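Local coordinates for protein putative transcriptional regulator (Streptomyces coelicolor A3, PDB 2RA5) that probably acts as a GntR-family DNA-binding transcription factor, with a UTRA domain that holds a meso-tartaric acid molecule in the crystal, at residues A[106-111]-A[165-170]; A[110-115]-A[134-139]; A[150-155]-A[224-229]. All blocks are in the same frame, centred on the assembly; numbering follows the deposited sequence.

In the fold
Contacts 2 and 3 are antiparallel strand pairings in one sheet; contact 1 packs a helix on the strand that is outermost within this chain. Contact 1 lies at the surface, where the short helix 165-168 meets strand 106-116 through apolar packing, one weak hydrogen bond and a water. Contact 2, partly buried, shares Leu110 and Val111 with contact 1 and pairs the same strand with 132-142 through backbone bonds and a bulge, while an Arg135-Glu137 ion pair lies along strand 132-142 itself. Contact 3 lies nearest the chain centre, with mostly buried side chains. Contacts 2 and 3 join directly, Ile136 O lying 2.8 Å from Asn152 N. Gly170, Arg138 and Asn152 bring all three to the tartaric acid.

Contact 1: residues A[106-111]-A[165-170]; sequences ATKVLV and QLEATG. With SRT (S,R meso-tartaric acid), chain B.
At the edge of the UTRA-domain sheet within this chain, the strand segment 106-111 is met by the one-turn helix 165-168, and Thr107 and Val109 carry the strand's side of the meeting. The CG2 methyl of Thr107 sits by the carbonyl oxygens of the helix, 3.1 Å from Glu167 O and 3.3 Å from Leu166 O. Thr107 OG1 points to the same Leu166 O, but the hydrogen bond is weak at 3.4 Å. With OG1 opposite the backbone nitrogen (chi1 165°), the methyl takes the place between nitrogen and carbonyl carbon, and both branches of the threonine face the helix. A water bridges the backbones here: it accepts from Thr107 N and donates to Glu167 O at 2.6 Å.

Two residues along the strand, the CG2 branch of Val109 reaches CB of Leu166 at 3.6 Å, the two side chains crossing at about a right angle. Glu167 lays its extended chain along the strand, CG 3.3 Å from Thr107 O and near the same Val109 methyl. Glu167 OE1 remains 6.9 Å from Lys108 NZ, so any attraction between these charges is probably modest. Leu166 also packs on Ile136 and Leu174, so that it touches both strand 132-142 and helix 171-177.

Thr169 leaves the helical conformation, and Gly170 then serves as N-cap of the next helix and lines the tartaric acid pocket; a side chain on this glycine would run into the ligand's O4. The chemistry is that of a modest, largely exposed joint: its one direct hydrogen bond is weak, a water links Thr107 N to Glu167 O, and the apolar part is Val109 on Leu166.

Contact 2: residues A[110-115]-A[134-139]; sequences LVNTVV and HRIERL. With SRT (S,R meso-tartaric acid), chain B.
Val111 and Glu137 lie side by side on one face of an antiparallel strand pair, their CB atoms 3.5 Å apart. Val111 CG2 rests against the carboxylate carbon of Glu137, while CG1 lies over a face of the Arg135 guanidinium. Thr113 CG2 also covers a face of that group, and Val115 CG2 approaches its edge, 3.3 Å from Arg135 NH2. Bent at chi3 (111°), the Arg135 chain brings NE to Glu137 OE1, a 2.8 Å salt bridge in the guanidinium plane. Glu137 OE2 is hydrogen-bonded to Tyr149 OH. An alanine in place of Glu137 would probably leave the Arg135 guanidinium without its charge partner and Tyr149 OH without its acceptor.

Behind these side chains, Thr113 and Arg135 exchange two backbone hydrogen bonds, Glu137 N donates to Val111 O, and Leu110 N and Val111 N both hydrogen-bond to Glu137 O, a classic beta bulge. On the other face, a water joins Asn112 OD1, Thr113 O and His134 ND1, and Asn112 ND2 hydrogen-bonds to Leu161 O. Arg138 NH1 donates to tartaric acid O2 at a very short, hence doubtful, 2.4 Å; NH2 bonds weakly to O1. Strand 132-142 pairs with 106-116 on one side and 145-154 on the other, Ile136 with Asn152 and Arg138 with Leu150.

Contact 3: residues A[150-155]-A[224-229]; sequences LCNYLP and AVEFGT
Strand segments 150-154 and 224-229 run antiparallel at 154°, joined by four backbone hydrogen bonds that pair Cys151 with Thr229 and Tyr153 with Phe227. On the face carrying these four residues, Tyr153 and Phe227 lie side by side and point the same way, Tyr153 CD1 3.8 Å from Phe227 CD2. The Tyr153 ring turns its edge to Phe227 O and to the methyl of Thr229. That methyl, CG2, also meets Cys151 CB at 3.6 Å. Helix 119-125 covers the aromatic pair, with Ile121 on Tyr153 and Ala124 and Leu125 on Phe227.

This is the middle of the six-stranded UTRA sheet, where strand 145-154 pairs with 224-232 although about 70 residues separate them in sequence. The opposite face, that of Asn152, turns to the ligand pocket, and the asparagine side chain is about 4 Å from the tartaric acid at nearest atoms. Gly228 is paired with Asn152. The bend at chi2 (-86°) brings the Glu226 carboxylate obliquely toward Asn152, and Glu226 OE1 is hydrogen-bonded to Thr217 OG1. At the strand end, Pro155 CD lies 3.2 Å from Val225 O. On its other side strand 224-232 pairs with 209-218, and there Val225 and Glu226 both face Thr217 in a classic bulge.

Contact 1: residues A[106-111]-A[165-170]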
loop_
_atom_site.group_PDB
_atom_site.type_symbol
_atom_site.label_atom_id
_atom_site.label_comp_id
_atom_site.label_asym_id
_atom_site.label_seq_id
_atom_site.Cartn_x
_atom_site.Cartn_y
_atom_site.Cartn_z
ATOM N N ALA A 106 18.217 9.619 -4.267
ATOM C CA ALA A 106 18.595 10.658 -5.231
ATOM C C ALA A 106 17.596 10.758 -6.379
ATOM O O ALA A 106 17.089 9.750 -6.889
ATOM C CB ALA A 106 19.990 10.419 -5.775
ATOM N N THR A 107 17.321 11.981 -6.802
ATOM C CA THR A 107 16.293 12.192 -7.816
ATOM C C THR A 107 16.850 12.761 -9.124
ATOM O O THR A 107 17.643 13.708 -9.112
ATOM C CB THR A 107 15.162 13.098 -7.266
ATOM O OG1 THR A 107 14.354 13.593 -8.345
ATOM C CG2 THR A 107 15.750 14.270 -6.504
ATOM N N LYS A 108 16.446 12.170 -10.246
ATOM C CA LYS A 108 16.800 12.695 -11.568
ATOM C C LYS A 108 15.584 12.975 -12.461
ATOM O O LYS A 108 14.823 12.069 -12.802
ATOM C CB LYS A 108 17.759 11.742 -12.277
ATOM C CG LYS A 108 19.139 11.718 -11.647
ATOM C CD LYS A 108 20.148 11.015 -12.533
ATOM C CE LYS A 108 21.522 10.983 -11.877
ATOM N NZ LYS A 108 22.500 10.200 -12.691
ATOM N N VAL A 109 15.408 14.232 -12.851
ATOM C CA VAL A 109 14.285 14.597 -13.707
ATOM C C VAL A 109 14.427 14.108 -15.154
ATOM O O VAL A 109 15.393 14.434 -15.829
ATOM C CB VAL A 109 14.093 16.106 -13.754
ATOM C CG1 VAL A 109 12.877 16.425 -14.598
ATOM C CG2 VAL A 109 13.948 16.668 -12.354
ATOM N N LEU A 110 13.447 13.346 -15.627
ATOM C CA LEU A 110 13.450 12.842 -17.002
ATOM C C LEU A 110 12.505 13.601 -17.941
ATOM O O LEU A 110 12.692 13.585 -19.149
ATOM C CB LEU A 110 13.082 11.361 -17.033
ATOM C CG LEU A 110 13.941 10.421 -16.186
ATOM C CD1 LEU A 110 13.829 9.003 -16.718
ATOM C CD2 LEU A 110 15.387 10.867 -16.201
ATOM N N VAL A 111 11.475 14.232 -17.392
ATOM C CA VAL A 111 10.541 14.996 -18.198
ATOM C C VAL A 111 10.007 16.188 -17.424
ATOM O O VAL A 111 9.532 16.066 -16.298
ATOM C CB VAL A 111 9.353 14.151 -18.685
ATOM C CG1 VAL A 111 8.274 15.062 -19.249
ATOM C CG2 VAL A 111 9.808 13.125 -19.720
ATOM N N GLN A 165 15.702 22.303 -9.259
ATOM C CA GLN A 165 15.073 22.411 -7.953
ATOM C C GLN A 165 14.538 21.046 -7.567
ATOM O O GLN A 165 14.571 20.652 -6.405
ATOM C CB GLN A 165 13.932 23.404 -7.992
ATOM C CG GLN A 165 14.369 24.783 -8.351
ATOM C CD GLN A 165 14.037 25.757 -7.262
ATOM O OE1 GLN A 165 13.134 26.576 -7.407
ATOM N NE2 GLN A 165 14.749 25.655 -6.142
ATOM N N LEU A 166 14.066 20.325 -8.577
ATOM C CA LEU A 166 13.441 19.026 -8.403
ATOM C C LEU A 166 14.434 17.921 -8.064
ATOM O O LEU A 166 14.059 16.879 -7.530
ATOM C CB LEU A 166 12.665 18.675 -9.670
ATOM C CG LEU A 166 11.246 19.242 -9.660
ATOM C CD1 LEU A 166 10.701 19.399 -11.074
ATOM C CD2 LEU A 166 10.324 18.386 -8.799
ATOM N N GLU A 167 15.696 18.140 -8.399
ATOM C CA GLU A 167 16.721 17.161 -8.079
ATOM C C GLU A 167 17.245 17.413 -6.668
ATOM O O GLU A 167 17.838 16.532 -6.044
ATOM C CB GLU A 167 17.835 17.181 -9.129
ATOM C CG GLU A 167 17.366 16.699 -10.507
ATOM C CD GLU A 167 18.425 16.854 -11.586
ATOM O OE1 GLU A 167 18.621 15.912 -12.393
ATOM O OE2 GLU A 167 19.059 17.929 -11.628
ATOM N N ALA A 168 16.984 18.618 -6.166
ATOM C CA ALA A 168 17.360 19.008 -4.810
ATOM C C ALA A 168 16.352 18.537 -3.764
ATOM O O ALA A 168 16.715 17.824 -2.833
ATOM C CB ALA A 168 17.544 20.519 -4.723
ATOM N N THR A 169 15.090 18.930 -3.924
ATOM C CA THR A 169 14.072 18.662 -2.907
ATOM C C THR A 169 12.812 17.964 -3.436
ATOM O O THR A 169 12.555 17.928 -4.641
ATOM C CB THR A 169 13.667 19.964 -2.164
ATOM O OG1 THR A 169 12.842 20.782 -3.007
ATOM C CG2 THR A 169 14.904 20.758 -1.770
ATOM N N GLY A 170 12.031 17.409 -2.513
ATOM C CA GLY A 170 10.766 16.777 -2.850
ATOM C C GLY A 170 9.717 17.717 -3.427
ATOM O O GLY A 170 9.733 18.932 -3.217
HETATM O O1 SRT B . 5.933 13.165 -5.356
HETATM O O11 SRT B . 6.255 11.296 -4.193
HETATM C C1 SRT B . 6.581 12.482 -4.511
HETATM C C2 SRT B . 7.823 13.088 -3.883
HETATM O O2 SRT B . 7.980 14.444 -4.316
HETATM C C3 SRT B . 7.820 12.961 -2.346
HETATM O O3 SRT B . 9.139 13.043 -1.788
HETATM C C4 SRT B . 6.997 14.038 -1.711
HETATM O O4 SRT B . 7.543 15.121 -1.340
HETATM O O41 SRT B . 5.784 13.765 -1.592
HETATM O O HOH W 1 18.947 14.186 -5.721
#

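Contact 2: residues A[110-115]-A[134-139]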
loop_
_atom_site.group_PDB
_atom_site.type_symbol
_atom_site.label_atom_id
_atom_site.label_comp_id
_atom_site.label_asym_id
_atom_site.label_seq_id
_atom_site.Cartn_x
_atom_site.Cartn_y
_atom_site.Cartn_z
ATOM N N LEU A 110 13.447 13.346 -15.627
ATOM C CA LEU A 110 13.450 12.842 -17.002
ATOM C C LEU A 110 12.505 13.601 -17.941
ATOM O O LEU A 110 12.692 13.585 -19.149
ATOM C CB LEU A 110 13.082 11.361 -17.033
ATOM C CG LEU A 110 13.941 10.421 -16.186
ATOM C CD1 LEU A 110 13.829 9.003 -16.718
ATOM C CD2 LEU A 110 15.387 10.867 -16.201
ATOM N N VAL A 111 11.475 14.232 -17.392
ATOM C CA VAL A 111 10.541 14.996 -18.198
ATOM C C VAL A 111 10.007 16.188 -17.424
ATOM O O VAL A 111 9.532 16.066 -16.298
ATOM C CB VAL A 111 9.353 14.151 -18.685
ATOM C CG1 VAL A 111 8.274 15.062 -19.249
ATOM C CG2 VAL A 111 9.808 13.125 -19.720
ATOM N N ASN A 112 10.103 17.352 -18.039
ATOM C CA ASN A 112 9.452 18.546 -17.516
ATOM C C ASN A 112 8.707 19.300 -18.652
ATOM O O ASN A 112 9.266 20.112 -19.378
ATOM C CB ASN A 112 10.491 19.407 -16.809
ATOM C CG ASN A 112 9.884 20.523 -16.014
ATOM O OD1 ASN A 112 8.694 20.822 -16.124
ATOM N ND2 ASN A 112 10.707 21.163 -15.207
ATOM N N THR A 113 7.432 19.005 -18.819
ATOM C CA THR A 113 6.719 19.515 -19.965
ATOM C C THR A 113 5.268 19.999 -19.691
ATOM O O THR A 113 4.741 19.947 -18.574
ATOM C CB THR A 113 6.782 18.468 -21.123
ATOM O OG1 THR A 113 6.281 19.031 -22.347
ATOM C CG2 THR A 113 6.037 17.183 -20.769
ATOM N N VAL A 114 4.652 20.514 -20.739
ATOM C CA VAL A 114 3.275 20.971 -20.696
ATOM C C VAL A 114 2.520 20.179 -21.753
ATOM O O VAL A 114 3.042 19.901 -22.837
ATOM C CB VAL A 114 3.163 22.485 -20.947
ATOM C CG1 VAL A 114 1.755 22.855 -21.118
ATOM C CG2 VAL A 114 3.744 23.287 -19.787
ATOM N N VAL A 115 1.277 19.836 -21.443
ATOM C CA VAL A 115 0.626 18.697 -22.073
ATOM C C VAL A 115 -0.894 18.889 -21.968
ATOM O O VAL A 115 -1.369 19.527 -21.032
ATOM C CB VAL A 115 1.122 17.398 -21.347
ATOM C CG1 VAL A 115 0.014 16.457 -21.050
ATOM C CG2 VAL A 115 2.261 16.734 -22.123
ATOM N N HIS A 134 0.897 20.558 -16.298
ATOM C CA HIS A 134 2.316 20.291 -16.273
ATOM C C HIS A 134 2.549 18.807 -16.113
ATOM O O HIS A 134 1.960 18.187 -15.239
ATOM C CB HIS A 134 2.964 21.035 -15.107
ATOM C CG HIS A 134 2.920 22.537 -15.245
ATOM N ND1 HIS A 134 3.875 23.234 -15.952
ATOM C CD2 HIS A 134 2.046 23.440 -14.764
ATOM C CE1 HIS A 134 3.578 24.529 -15.895
ATOM N NE2 HIS A 134 2.491 24.687 -15.193
ATOM N N ARG A 135 3.403 18.231 -16.952
ATOM C CA ARG A 135 3.847 16.856 -16.725
ATOM C C ARG A 135 5.330 16.745 -16.323
ATOM O O ARG A 135 6.238 17.094 -17.087
ATOM C CB ARG A 135 3.556 15.946 -17.927
ATOM C CG ARG A 135 3.962 14.480 -17.678
ATOM C CD ARG A 135 3.488 13.525 -18.748
ATOM N NE ARG A 135 4.598 13.005 -19.533
ATOM C CZ ARG A 135 4.760 13.209 -20.835
ATOM N NH1 ARG A 135 5.805 12.690 -21.465
ATOM N NH2 ARG A 135 3.872 13.924 -21.510
ATOM N N ILE A 136 5.552 16.236 -15.122
ATOM C CA ILE A 136 6.894 15.955 -14.632
ATOM C C ILE A 136 7.139 14.450 -14.527
ATOM O O ILE A 136 6.260 13.680 -14.130
ATOM C CB ILE A 136 7.159 16.630 -13.265
ATOM C CG1 ILE A 136 7.050 18.149 -13.402
ATOM C CG2 ILE A 136 8.541 16.278 -12.761
ATOM C CD1 ILE A 136 7.059 18.872 -12.092
ATOM N N GLU A 137 8.338 14.033 -14.906
ATOM C CA GLU A 137 8.752 12.657 -14.694
ATOM C C GLU A 137 10.113 12.592 -13.979
ATOM O O GLU A 137 11.066 13.250 -14.383
ATOM C CB GLU A 137 8.762 11.904 -16.021
ATOM C CG GLU A 137 7.389 11.823 -16.653
ATOM C CD GLU A 137 7.347 10.938 -17.877
ATOM O OE1 GLU A 137 6.445 11.136 -18.721
ATOM O OE2 GLU A 137 8.211 10.048 -18.006
ATOM N N ARG A 138 10.178 11.827 -12.892
ATOM C CA ARG A 138 11.419 11.647 -12.134
ATOM C C ARG A 138 11.768 10.172 -11.941
ATOM O O ARG A 138 10.893 9.329 -11.734
ATOM C CB ARG A 138 11.358 12.270 -10.737
ATOM C CG ARG A 138 11.160 13.754 -10.658
ATOM C CD ARG A 138 9.859 14.021 -9.908
ATOM N NE ARG A 138 10.034 14.348 -8.498
ATOM C CZ ARG A 138 9.069 14.247 -7.593
ATOM N NH1 ARG A 138 9.296 14.565 -6.323
ATOM N NH2 ARG A 138 7.873 13.806 -7.959
ATOM N N LEU A 139 13.060 9.877 -11.996
ATOM C CA LEU A 139 13.570 8.597 -11.529
ATOM C C LEU A 139 14.202 8.818 -10.146
ATOM O O LEU A 139 14.971 9.760 -9.947
ATOM C CB LEU A 139 14.581 8.038 -12.524
ATOM C CG LEU A 139 15.130 6.624 -12.330
ATOM C CD1 LEU A 139 14.074 5.561 -12.585
ATOM C CD2 LEU A 139 16.323 6.407 -13.250
HETATM O O1 SRT B . 5.933 13.165 -5.356
HETATM O O11 SRT B . 6.255 11.296 -4.193
HETATM C C1 SRT B . 6.581 12.482 -4.511
HETATM C C2 SRT B . 7.823 13.088 -3.883
HETATM O O2 SRT B . 7.980 14.444 -4.316
HETATM C C3 SRT B . 7.820 12.961 -2.346
HETATM O O3 SRT B . 9.139 13.043 -1.788
HETATM C C4 SRT B . 6.997 14.038 -1.711
HETATM O O4 SRT B . 7.543 15.121 -1.340
HETATM O O41 SRT B . 5.784 13.765 -1.592
HETATM O O HOH W 2 6.200 21.370 -16.447
#

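Contact 3: residues A[150-155]-A[224-229]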
loop_
_atom_site.group_PDB
_atom_site.type_symbol
_atom_site.label_atom_id
_atom_site.label_comp_id
_atom_site.label_asym_id
_atom_site.label_seq_id
_atom_site.Cartn_x
_atom_site.Cartn_y
_atom_site.Cartn_z
ATOM N N LEU A 150 8.455 8.186 -11.096
ATOM C CA LEU A 150 7.415 9.106 -10.640
ATOM C C LEU A 150 6.903 10.067 -11.722
ATOM O O LEU A 150 7.614 10.993 -12.100
ATOM C CB LEU A 150 7.943 9.943 -9.467
ATOM C CG LEU A 150 8.666 9.257 -8.301
ATOM C CD1 LEU A 150 8.951 10.248 -7.184
ATOM C CD2 LEU A 150 7.873 8.055 -7.792
ATOM N N CYS A 151 5.674 9.860 -12.202
ATOM C CA CYS A 151 5.019 10.826 -13.103
ATOM C C CYS A 151 4.025 11.703 -12.346
ATOM O O CYS A 151 3.100 11.193 -11.717
ATOM C CB CYS A 151 4.276 10.128 -14.255
ATOM S SG CYS A 151 5.187 8.831 -15.116
ATOM N N ASN A 152 4.199 13.019 -12.418
ATOM C CA ASN A 152 3.231 13.934 -11.807
ATOM C C ASN A 152 2.608 14.975 -12.740
ATOM O O ASN A 152 3.225 15.429 -13.704
ATOM C CB ASN A 152 3.808 14.612 -10.547
ATOM C CG ASN A 152 4.268 13.601 -9.499
ATOM O OD1 ASN A 152 3.540 13.266 -8.566
ATOM N ND2 ASN A 152 5.464 13.089 -9.673
ATOM N N TYR A 153 1.369 15.345 -12.438
ATOM C CA TYR A 153 0.661 16.349 -13.214
ATOM C C TYR A 153 0.173 17.438 -12.308
ATOM O O TYR A 153 -0.443 17.167 -11.285
ATOM C CB TYR A 153 -0.521 15.714 -13.925
ATOM C CG TYR A 153 -0.104 14.607 -14.864
ATOM C CD1 TYR A 153 0.000 13.291 -14.416
ATOM C CD2 TYR A 153 0.185 14.875 -16.197
ATOM C CE1 TYR A 153 0.374 12.274 -15.271
ATOM C CE2 TYR A 153 0.568 13.866 -17.059
ATOM C CZ TYR A 153 0.660 12.564 -16.590
ATOM O OH TYR A 153 1.035 11.548 -17.437
ATOM N N LEU A 154 0.471 18.676 -12.671
ATOM C CA LEU A 154 -0.012 19.813 -11.909
ATOM C C LEU A 154 -0.881 20.713 -12.784
ATOM O O LEU A 154 -0.634 20.860 -13.981
ATOM C CB LEU A 154 1.123 20.645 -11.299
ATOM C CG LEU A 154 2.400 20.087 -10.674
ATOM C CD1 LEU A 154 2.628 20.802 -9.341
ATOM C CD2 LEU A 154 2.319 18.612 -10.482
ATOM N N PRO A 155 -1.918 21.307 -12.182
ATOM C CA PRO A 155 -2.715 22.296 -12.902
ATOM C C PRO A 155 -1.900 23.572 -13.116
ATOM O O PRO A 155 -0.920 23.805 -12.415
ATOM C CB PRO A 155 -3.899 22.546 -11.963
ATOM C CG PRO A 155 -3.424 22.180 -10.609
ATOM C CD PRO A 155 -2.338 21.148 -10.776
ATOM N N ALA A 224 -7.812 19.888 -6.424
ATOM C CA ALA A 224 -6.637 19.077 -6.720
ATOM C C ALA A 224 -5.485 19.996 -7.056
ATOM O O ALA A 224 -5.636 21.014 -7.714
ATOM C CB ALA A 224 -6.886 18.098 -7.846
ATOM N N VAL A 225 -4.315 19.623 -6.585
ATOM C CA VAL A 225 -3.177 20.497 -6.678
ATOM C C VAL A 225 -2.075 19.672 -7.381
ATOM O O VAL A 225 -1.133 20.205 -7.975
ATOM C CB VAL A 225 -2.870 21.048 -5.226
ATOM C CG1 VAL A 225 -1.727 20.327 -4.525
ATOM C CG2 VAL A 225 -2.690 22.533 -5.228
ATOM N N GLU A 226 -2.260 18.356 -7.369
ATOM C CA GLU A 226 -1.255 17.434 -7.856
ATOM C C GLU A 226 -1.878 16.048 -8.051
ATOM O O GLU A 226 -2.668 15.581 -7.229
ATOM C CB GLU A 226 -0.081 17.369 -6.858
ATOM C CG GLU A 226 1.045 16.412 -7.250
ATOM C CD GLU A 226 0.812 14.961 -6.800
ATOM O OE1 GLU A 226 0.107 14.728 -5.795
ATOM O OE2 GLU A 226 1.351 14.038 -7.447
ATOM N N PHE A 227 -1.535 15.411 -9.162
ATOM C CA PHE A 227 -1.887 14.025 -9.410
ATOM C C PHE A 227 -0.633 13.235 -9.774
ATOM O O PHE A 227 0.112 13.603 -10.681
ATOM C CB PHE A 227 -2.864 13.927 -10.561
ATOM C CG PHE A 227 -3.188 12.510 -10.961
ATOM C CD1 PHE A 227 -3.809 11.649 -10.065
ATOM C CD2 PHE A 227 -2.887 12.038 -12.236
ATOM C CE1 PHE A 227 -4.135 10.339 -10.427
ATOM C CE2 PHE A 227 -3.206 10.720 -12.607
ATOM C CZ PHE A 227 -3.835 9.876 -11.702
ATOM N N GLY A 228 -0.409 12.132 -9.084
ATOM C CA GLY A 228 0.781 11.349 -9.324
ATOM C C GLY A 228 0.437 9.926 -9.684
ATOM O O GLY A 228 -0.516 9.334 -9.178
ATOM N N THR A 229 1.229 9.378 -10.587
ATOM C CA THR A 229 1.068 7.997 -10.998
ATOM C C THR A 229 2.471 7.382 -10.978
ATOM O O THR A 229 3.349 7.763 -11.754
ATOM C CB THR A 229 0.324 7.901 -12.376
ATOM O OG1 THR A 229 -0.167 6.575 -12.585
ATOM C CG2 THR A 229 1.199 8.360 -13.565
#